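Local coordinates for protein putative c-1-tetrahydrofolate synthase, cytoplasmic (Leishmania major, PDB 4A26) that probably couples NADP-dependent oxidation of 5,10-methylenetetrahydrofolate to cyclohydrolysis of the methenyl product, working as a homodimer in one-carbon metabolism, at residues 24-29 / 63-68; 97-102 / 116-121; 191-196 / 205-210. All coordinates share one frame; numbering follows the deposited sequence.

Interaction 1 (24-29 / 63-68)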
loop_
_atom_site.group_PDB
_atom_site.type_symbol
_atom_site.label_atom_id
_atom_site.label_comp_id
_atom_site.label_asym_id
_atom_site.label_seq_id
_atom_site.Cartn_x
_atom_site.Cartn_y
_atom_site.Cartn_z
ATOM N N ASP A 24 -11.919 -30.346 0.083
ATOM C CA ASP A 24 -12.820 -30.690 1.189
ATOM C C ASP A 24 -13.773 -29.547 1.537
ATOM O O ASP A 24 -14.971 -29.770 1.708
ATOM C CB ASP A 24 -12.021 -31.097 2.435
ATOM C CG ASP A 24 -11.381 -32.474 2.307
ATOM O OD1 ASP A 24 -11.483 -33.096 1.229
ATOM O OD2 ASP A 24 -10.773 -32.935 3.295
ATOM N N LYS A 25 -13.242 -28.329 1.639
ATOM C CA LYS A 25 -14.065 -27.151 1.947
ATOM C C LYS A 25 -15.159 -26.944 0.900
ATOM O O LYS A 25 -16.330 -26.778 1.245
ATOM C CB LYS A 25 -13.202 -25.891 2.056
ATOM C CG LYS A 25 -12.364 -25.822 3.326
ATOM C CD LYS A 25 -11.454 -24.604 3.316
ATOM C CE LYS A 25 -10.438 -24.646 4.449
ATOM N NZ LYS A 25 -9.498 -23.488 4.376
ATOM N N VAL A 26 -14.769 -26.967 -0.371
ATOM C CA VAL A 26 -15.717 -26.867 -1.480
ATOM C C VAL A 26 -16.785 -27.969 -1.424
ATOM O O VAL A 26 -17.947 -27.722 -1.737
ATOM C CB VAL A 26 -14.984 -26.911 -2.841
ATOM C CG1 VAL A 26 -15.969 -27.090 -3.990
ATOM C CG2 VAL A 26 -14.165 -25.643 -3.037
ATOM N N ALA A 27 -16.386 -29.174 -1.019
ATOM C CA ALA A 27 -17.315 -30.302 -0.887
ATOM C C ALA A 27 -18.262 -30.124 0.298
ATOM O O ALA A 27 -19.402 -30.581 0.259
ATOM C CB ALA A 27 -16.545 -31.608 -0.750
ATOM N N ALA A 28 -17.778 -29.472 1.351
ATOM C CA ALA A 28 -18.589 -29.201 2.536
ATOM C C ALA A 28 -19.656 -28.149 2.244
ATOM O O ALA A 28 -20.794 -28.276 2.697
ATOM C CB ALA A 28 -17.704 -28.752 3.701
ATOM N N LEU A 29 -19.286 -27.116 1.487
ATOM C CA LEU A 29 -20.220 -26.044 1.128
ATOM C C LEU A 29 -21.295 -26.508 0.141
ATOM O O LEU A 29 -22.400 -25.970 0.128
ATOM C CB LEU A 29 -19.469 -24.840 0.551
ATOM C CG LEU A 29 -18.529 -24.097 1.505
ATOM C CD1 LEU A 29 -17.684 -23.085 0.739
ATOM C CD2 LEU A 29 -19.301 -23.411 2.624
ATOM N N ALA A 63 -10.367 -27.774 -11.351
ATOM C CA ALA A 63 -11.103 -29.028 -11.522
ATOM C C ALA A 63 -10.811 -30.042 -10.405
ATOM O O ALA A 63 -11.712 -30.772 -9.990
ATOM C CB ALA A 63 -10.800 -29.638 -12.885
ATOM N N GLU A 64 -9.564 -30.086 -9.928
ATOM C CA GLU A 64 -9.175 -30.984 -8.826
ATOM C C GLU A 64 -9.885 -30.663 -7.512
ATOM O O GLU A 64 -10.114 -31.556 -6.697
ATOM C CB GLU A 64 -7.671 -30.924 -8.572
ATOM C CG GLU A 64 -6.813 -31.510 -9.676
ATOM C CD GLU A 64 -5.331 -31.271 -9.440
ATOM O OE1 GLU A 64 -4.903 -31.275 -8.259
ATOM O OE2 GLU A 64 -4.601 -31.067 -10.436
ATOM N N VAL A 65 -10.204 -29.387 -7.314
ATOM C CA VAL A 65 -10.850 -28.904 -6.093
ATOM C C VAL A 65 -12.388 -28.913 -6.198
ATOM O O VAL A 65 -13.084 -28.700 -5.208
ATOM C CB VAL A 65 -10.321 -27.483 -5.740
ATOM C CG1 VAL A 65 -11.209 -26.788 -4.727
ATOM C CG2 VAL A 65 -8.892 -27.571 -5.226
ATOM N N GLY A 66 -12.912 -29.173 -7.393
ATOM C CA GLY A 66 -14.356 -29.254 -7.602
ATOM C C GLY A 66 -15.028 -27.915 -7.851
ATOM O O GLY A 66 -16.226 -27.762 -7.605
ATOM N N MET A 67 -14.257 -26.945 -8.339
ATOM C CA MET A 67 -14.794 -25.647 -8.724
ATOM C C MET A 67 -15.281 -25.689 -10.163
ATOM O O MET A 67 -14.848 -26.534 -10.950
ATOM C CB MET A 67 -13.725 -24.561 -8.591
ATOM C CG MET A 67 -13.412 -24.183 -7.164
ATOM S SD MET A 67 -12.148 -22.905 -7.052
ATOM C CE MET A 67 -12.122 -22.626 -5.280
ATOM N N ALA A 68 -16.180 -24.770 -10.502
ATOM C CA ALA A 68 -16.590 -24.582 -11.887
ATOM C C ALA A 68 -15.532 -23.736 -12.581
ATOM O O ALA A 68 -14.799 -22.991 -11.931
ATOM C CB ALA A 68 -17.951 -23.909 -11.963
#
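Val65 and Val26 meet where the chain leaves helix 49-64 beside the flank of helix 11-32, and a single valine on that flank serves three successive residues. From Val65 the methyl CG1 reaches CG2 of Val26 at 3.6 Å, the two side chains lying at about a right angle. The carbonyl of the same residue adds its oxygen, with Val65 O 3.5 Å from Val26 CG1. These two methyls of Val26 are divided between partners by the first torsion. CG1, anti to the backbone N (chi1 169°), faces the turning backbone, and CG2, beside that N, faces the apolar side chains.

Gly66 follows with a positive phi of 85°, a value glycine adopts readily, and closes the helix in a Schellman motif. The reversal places Gly66 O 3.7 Å from Val26 CG1. Met67 then comes in from farther away: its extended chain brings CE to 4.3 Å from Val26 CG2, while the same side chain also touches Leu286 of helix 279-297. Ala68 begins strand 68-74, bonded through its backbone to Pro38 and Leu40. Strand 39-45, helix 49-64 and the parallel neighbouring strand 68-74 form a beta-alpha-beta crossover, and this turn is its return from helix to strand.

Val37 and Pro38 also touch Val26. Between the two segments there is no hydrogen bond or charge pair, so van der Waals contact carries this patch, methyl groups lying against methyls and carbonyl oxygens without directional bonding.

Interaction 2 (97-102 / 116-121)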
loop_
_atom_site.group_PDB
_atom_site.type_symbol
_atom_site.label_atom_id
_atom_site.label_comp_id
_atom_site.label_asym_id
_atom_site.label_seq_id
_atom_site.Cartn_x
_atom_site.Cartn_y
_atom_site.Cartn_z
ATOM N N HIS A 97 -17.279 -16.259 -9.608
ATOM C CA HIS A 97 -16.913 -15.523 -8.395
ATOM C C HIS A 97 -15.538 -14.879 -8.497
ATOM O O HIS A 97 -15.306 -13.828 -7.907
ATOM C CB HIS A 97 -16.972 -16.457 -7.186
ATOM C CG HIS A 97 -18.295 -17.132 -7.020
ATOM N ND1 HIS A 97 -18.659 -18.240 -7.753
ATOM C CD2 HIS A 97 -19.353 -16.842 -6.229
ATOM C CE1 HIS A 97 -19.880 -18.610 -7.414
ATOM N NE2 HIS A 97 -20.324 -17.776 -6.491
ATOM N N GLY A 98 -14.629 -15.517 -9.229
ATOM C CA GLY A 98 -13.311 -14.952 -9.522
ATOM C C GLY A 98 -13.170 -14.674 -11.009
ATOM O O GLY A 98 -13.684 -15.429 -11.847
ATOM N N ILE A 99 -12.478 -13.584 -11.335
ATOM C CA ILE A 99 -12.278 -13.165 -12.722
ATOM C C ILE A 99 -10.833 -12.743 -12.938
ATOM O O ILE A 99 -10.367 -11.786 -12.324
ATOM C CB ILE A 99 -13.203 -11.981 -13.098
ATOM C CG1 ILE A 99 -14.672 -12.412 -13.062
ATOM C CG2 ILE A 99 -12.859 -11.445 -14.483
ATOM C CD1 ILE A 99 -15.659 -11.276 -13.291
ATOM N N ILE A 100 -10.125 -13.467 -13.802
ATOM C CA ILE A 100 -8.780 -13.066 -14.219
ATOM C C ILE A 100 -8.728 -12.852 -15.731
ATOM O O ILE A 100 -9.371 -13.570 -16.492
ATOM C CB ILE A 100 -7.690 -14.084 -13.797
ATOM C CG1 ILE A 100 -8.018 -15.502 -14.284
ATOM C CG2 ILE A 100 -7.536 -14.085 -12.296
ATOM C CD1 ILE A 100 -6.812 -16.425 -14.339
ATOM N N VAL A 101 -7.977 -11.837 -16.145
ATOM C CA VAL A 101 -7.692 -11.596 -17.548
ATOM C C VAL A 101 -6.252 -11.993 -17.770
ATOM O O VAL A 101 -5.352 -11.432 -17.142
ATOM C CB VAL A 101 -7.870 -10.119 -17.915
ATOM C CG1 VAL A 101 -7.307 -9.848 -19.297
ATOM C CG2 VAL A 101 -9.341 -9.732 -17.848
ATOM N N GLN A 102 -6.034 -12.967 -18.650
ATOM C CA GLN A 102 -4.697 -13.512 -18.875
ATOM C C GLN A 102 -3.824 -12.506 -19.612
ATOM O O GLN A 102 -4.196 -12.015 -20.681
ATOM C CB GLN A 102 -4.774 -14.818 -19.664
ATOM C CG GLN A 102 -3.453 -15.582 -19.741
ATOM C CD GLN A 102 -2.926 -16.001 -18.376
ATOM O OE1 GLN A 102 -3.693 -16.403 -17.492
ATOM N NE2 GLN A 102 -1.608 -15.913 -18.200
ATOM N N GLU A 116 -9.850 -2.553 -14.859
ATOM C CA GLU A 116 -10.657 -1.636 -14.045
ATOM C C GLU A 116 -12.145 -2.001 -14.130
ATOM O O GLU A 116 -12.892 -1.792 -13.171
ATOM C CB GLU A 116 -10.429 -0.174 -14.470
ATOM C CG GLU A 116 -10.303 0.822 -13.305
ATOM C CD GLU A 116 -8.945 0.768 -12.587
ATOM O OE1 GLU A 116 -8.205 -0.234 -12.742
ATOM O OE2 GLU A 116 -8.618 1.732 -11.857
ATOM N N LYS A 117 -12.555 -2.559 -15.273
ATOM C CA LYS A 117 -13.925 -3.049 -15.479
ATOM C C LYS A 117 -14.328 -4.146 -14.501
ATOM O O LYS A 117 -15.509 -4.285 -14.186
ATOM C CB LYS A 117 -14.116 -3.583 -16.907
ATOM C CG LYS A 117 -14.651 -2.566 -17.889
ATOM C CD LYS A 117 -16.174 -2.439 -17.824
ATOM C CE LYS A 117 -16.669 -1.274 -18.683
ATOM N NZ LYS A 117 -18.156 -1.123 -18.680
ATOM N N ILE A 118 -13.360 -4.938 -14.044
ATOM C CA ILE A 118 -13.655 -6.025 -13.115
ATOM C C ILE A 118 -14.193 -5.441 -11.815
ATOM O O ILE A 118 -13.680 -4.439 -11.318
ATOM C CB ILE A 118 -12.413 -6.895 -12.807
ATOM C CG1 ILE A 118 -11.913 -7.601 -14.073
ATOM C CG2 ILE A 118 -12.742 -7.935 -11.740
ATOM C CD1 ILE A 118 -10.520 -8.193 -13.934
ATOM N N HIS A 119 -15.241 -6.062 -11.286
ATOM C CA HIS A 119 -15.812 -5.646 -10.018
ATOM C C HIS A 119 -14.839 -5.994 -8.889
ATOM O O HIS A 119 -14.309 -7.106 -8.853
ATOM C CB HIS A 119 -17.173 -6.307 -9.799
ATOM C CG HIS A 119 -18.302 -5.578 -10.456
ATOM N ND1 HIS A 119 -19.580 -5.558 -9.940
ATOM C CD2 HIS A 119 -18.339 -4.815 -11.576
ATOM C CE1 HIS A 119 -20.357 -4.830 -10.721
ATOM N NE2 HIS A 119 -19.629 -4.368 -11.721
ATOM N N PRO A 120 -14.586 -5.039 -7.974
ATOM C CA PRO A 120 -13.646 -5.241 -6.866
ATOM C C PRO A 120 -13.788 -6.577 -6.145
ATOM O O PRO A 120 -12.777 -7.160 -5.744
ATOM C CB PRO A 120 -13.989 -4.096 -5.914
ATOM C CG PRO A 120 -14.463 -3.013 -6.801
ATOM C CD PRO A 120 -15.149 -3.674 -7.965
ATOM N N HIS A 121 -15.025 -7.054 -5.993
ATOM C CA HIS A 121 -15.302 -8.286 -5.250
ATOM C C HIS A 121 -15.109 -9.574 -6.065
ATOM O O HIS A 121 -15.276 -10.669 -5.528
ATOM C CB HIS A 121 -16.709 -8.238 -4.617
ATOM C CG HIS A 121 -17.837 -8.428 -5.592
ATOM N ND1 HIS A 121 -18.477 -7.373 -6.209
ATOM C CD2 HIS A 121 -18.451 -9.551 -6.037
ATOM C CE1 HIS A 121 -19.426 -7.839 -7.000
ATOM N NE2 HIS A 121 -19.433 -9.157 -6.913
#
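Ile118 meets Ile99 in the innermost layer of this contact, where a loop after helix 111-116 closes over strand 98-101. The branch methyl of Ile99, CG2, lies 4.0 Å from CG1 of Ile118, and the two side chains lie alongside each other, running opposite ways. Ile118 carries CG1 beside its backbone N (chi1 -64°) and then runs on extended (chi2 166°), which delivers its terminal methyl to the strand backbone: CD1 stands 3.9 Å from Ile99 O. The same methyl has a looser neighbour two residues along, CG2 of Val101 at 4.4 Å. Ile99 and Val101 point the same way from the strand, as alternate residues do, so one isoleucine spans both. Back at the start of the strand, the contact thins to backbone: the carbonyl oxygens His97 O and His121 O, both acceptors, only approach to 4.0 Å.

The second shell explains how the loop is positioned. The side-chain amide of Asn91, on helix 80-91, donates from ND2 to Lys117 O and accepts from His119 N at OD1, bracketing Ile118 by holding the backbone before and after it. Val87 of the same helix packs on Ile118, and Leu90 on Ile99, so that helix touches both partners of the central pair. The strand itself is fixed by backbone bonds to Gly39 and Ala41 and by a bond of Ile99 to Lys122.

The arrangement is that of a parallel alpha/beta sheet in the catalytic domain: strand 98-101, the outermost counted on its side, is flanked by helix 80-91 and the loop after helix 111-116.

Interaction 3 (191-196 / 205-210)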
loop_
_atom_site.group_PDB
_atom_site.type_symbol
_atom_site.label_atom_id
_atom_site.label_comp_id
_atom_site.label_asym_id
_atom_site.label_seq_id
_atom_site.Cartn_x
_atom_site.Cartn_y
_atom_site.Cartn_z
ATOM N N THR A 191 9.325 -6.231 11.034
ATOM C CA THR A 191 9.791 -4.904 10.681
ATOM C C THR A 191 10.485 -5.035 9.334
ATOM O O THR A 191 11.465 -5.765 9.206
ATOM C CB THR A 191 10.705 -4.326 11.768
ATOM O OG1 THR A 191 10.001 -4.329 13.018
ATOM C CG2 THR A 191 11.108 -2.909 11.432
ATOM N N VAL A 192 9.945 -4.347 8.327
ATOM C CA VAL A 192 10.292 -4.620 6.934
ATOM C C VAL A 192 11.113 -3.506 6.288
ATOM O O VAL A 192 10.818 -2.324 6.463
ATOM C CB VAL A 192 9.024 -4.855 6.087
ATOM C CG1 VAL A 192 9.381 -5.506 4.744
ATOM C CG2 VAL A 192 8.013 -5.716 6.854
ATOM N N THR A 193 12.145 -3.908 5.547
ATOM C CA THR A 193 12.919 -3.007 4.692
ATOM C C THR A 193 12.863 -3.502 3.247
ATOM O O THR A 193 13.137 -4.675 2.975
ATOM C CB THR A 193 14.390 -2.972 5.112
ATOM O OG1 THR A 193 14.478 -2.733 6.521
ATOM C CG2 THR A 193 15.135 -1.891 4.354
ATOM N N ILE A 194 12.514 -2.608 2.326
ATOM C CA ILE A 194 12.399 -2.966 0.914
ATOM C C ILE A 194 13.633 -2.477 0.172
ATOM O O ILE A 194 13.826 -1.282 0.012
ATOM C CB ILE A 194 11.128 -2.368 0.274
ATOM C CG1 ILE A 194 9.880 -2.845 1.027
ATOM C CG2 ILE A 194 11.029 -2.772 -1.193
ATOM C CD1 ILE A 194 8.678 -1.944 0.850
ATOM N N VAL A 195 14.474 -3.410 -0.259
ATOM C CA VAL A 195 15.646 -3.083 -1.064
ATOM C C VAL A 195 15.254 -3.069 -2.544
ATOM O O VAL A 195 14.431 -3.889 -2.985
ATOM C CB VAL A 195 16.792 -4.092 -0.835
ATOM C CG1 VAL A 195 18.010 -3.700 -1.652
ATOM C CG2 VAL A 195 17.147 -4.172 0.640
ATOM N N HIS A 196 15.848 -2.141 -3.297
ATOM C CA HIS A 196 15.502 -1.918 -4.703
ATOM C C HIS A 196 16.693 -1.357 -5.501
ATOM O O HIS A 196 17.798 -1.239 -4.972
ATOM C CB HIS A 196 14.280 -0.986 -4.790
ATOM C CG HIS A 196 14.356 0.208 -3.887
ATOM N ND1 HIS A 196 15.169 1.290 -4.146
ATOM C CD2 HIS A 196 13.709 0.494 -2.731
ATOM C CE1 HIS A 196 15.027 2.187 -3.184
ATOM N NE2 HIS A 196 14.146 1.728 -2.313
ATOM N N ILE A 205 23.555 -5.327 1.649
ATOM C CA ILE A 205 24.293 -6.282 2.476
ATOM C C ILE A 205 24.074 -6.034 3.974
ATOM O O ILE A 205 23.847 -6.980 4.728
ATOM C CB ILE A 205 25.816 -6.269 2.165
ATOM C CG1 ILE A 205 26.081 -6.857 0.776
ATOM C CG2 ILE A 205 26.587 -7.068 3.212
ATOM C CD1 ILE A 205 27.524 -6.779 0.337
ATOM N N ASP A 206 24.132 -4.771 4.396
ATOM C CA ASP A 206 23.982 -4.425 5.814
ATOM C C ASP A 206 22.604 -4.811 6.343
ATOM O O ASP A 206 22.491 -5.378 7.429
ATOM C CB ASP A 206 24.238 -2.931 6.052
ATOM C CG ASP A 206 24.264 -2.566 7.536
ATOM O OD1 ASP A 206 24.833 -3.341 8.334
ATOM O OD2 ASP A 206 23.724 -1.501 7.906
ATOM N N TYR A 207 21.565 -4.511 5.567
ATOM C CA TYR A 207 20.199 -4.885 5.931
ATOM C C TYR A 207 20.040 -6.400 6.049
ATOM O O TYR A 207 19.445 -6.888 7.013
ATOM C CB TYR A 207 19.192 -4.348 4.912
ATOM C CG TYR A 207 18.923 -2.859 5.004
ATOM C CD1 TYR A 207 18.340 -2.306 6.139
ATOM C CD2 TYR A 207 19.224 -2.013 3.945
ATOM C CE1 TYR A 207 18.078 -0.944 6.221
ATOM C CE2 TYR A 207 18.971 -0.650 4.019
ATOM C CZ TYR A 207 18.398 -0.121 5.157
ATOM O OH TYR A 207 18.142 1.231 5.229
ATOM N N LEU A 208 20.573 -7.135 5.073
ATOM C CA LEU A 208 20.502 -8.606 5.081
ATOM C C LEU A 208 21.234 -9.238 6.269
ATOM O O LEU A 208 20.859 -10.316 6.726
ATOM C CB LEU A 208 21.065 -9.189 3.776
ATOM C CG LEU A 208 20.144 -9.221 2.558
ATOM C CD1 LEU A 208 20.917 -9.712 1.360
ATOM C CD2 LEU A 208 18.930 -10.104 2.802
ATOM N N ARG A 209 22.278 -8.565 6.757
ATOM C CA ARG A 209 23.094 -9.072 7.866
ATOM C C ARG A 209 22.259 -9.404 9.105
ATOM O O ARG A 209 22.596 -10.326 9.849
ATOM C CB ARG A 209 24.181 -8.055 8.233
ATOM C CG ARG A 209 25.207 -8.563 9.246
ATOM C CD ARG A 209 26.305 -7.535 9.534
ATOM N NE ARG A 209 25.771 -6.230 9.936
ATOM C CZ ARG A 209 25.247 -5.950 11.132
ATOM N NH1 ARG A 209 25.164 -6.880 12.087
ATOM N NH2 ARG A 209 24.794 -4.724 11.380
ATOM N N THR A 210 21.180 -8.654 9.323
ATOM C CA THR A 210 20.320 -8.853 10.491
ATOM C C THR A 210 18.920 -9.378 10.141
ATOM O O THR A 210 18.056 -9.448 11.012
ATOM C CB THR A 210 20.177 -7.545 11.286
ATOM O OG1 THR A 210 19.432 -6.596 10.516
ATOM C CG2 THR A 210 21.549 -6.967 11.617
#
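Thr193 sets its methyl squarely on the ring of Tyr207, and this one CH-pi contact is the dense part of an otherwise loose meeting. CG2 stands 3.6 Å from the centroid of the Tyr207 ring, only 12° off the ring normal, so that it reaches all six carbons rather than one edge. In the threonine OG1 lies beside the backbone N (chi1 -50°), which leaves CG2 anti to that N and over the ring, with OG1 off toward the CD1-CE1 side. That hydroxyl is hydrogen-bonded to OG1 of Thr193 of the second subunit. Val195 contributes more thinly: its CG2 approaches Tyr207 CD2 obliquely at 4.5 Å.

Both residues stand on strand 191-195, an outermost strand of the Rossmann-type sheet within the chain. Helix 201-209 belongs to the beta-alpha-beta crossover that passes strand 167-171 to reach strand 213-216. In the dimer the edge is extended, since Val192 and Thr193 pair antiparallel with a strand of the second subunit. Tyr207 likewise contacts that subunit, through a cation-pi interaction with its Arg167 and packing on its Thr191, while Thr193 packs on the Tyr207 of that subunit.

On the helix side turned from the strand, Arg209, exposed to solvent, closes a salt bridge with Asp206, NH2 to OD1 at 3.3 Å. OD1 lies in the guanidinium plane, but both hydrogen bonds, from NE and NH2, are long and weak, while Thr210 CG2 covers one face of the group toward its rim. Asp206 is also tied to the second subunit, its OD2 forming a salt bridge with Arg167 there.

In the fold
Along the chain the three contacts come in series, each closing before the next opens. Interactions 1 and 2 share the catalytic domain and border one three-stranded parallel sheet: 63-68 leads into its strand 68-74, and 97-102 holds its other outer strand. Their centres lie 21 Å apart, with about 7 Å between nearest atoms, and helix 279-297 touches residues of both, tying the chain's end to this domain. Interaction 3 belongs to the NAD(P)-binding domain, across the chain's centre, its own centre 40 Å from that of interaction 1 and 34 Å from that of interaction 2. The separation reflects a two-domain enzyme, with interaction 3 at an edge where the two sheets join across the dimer.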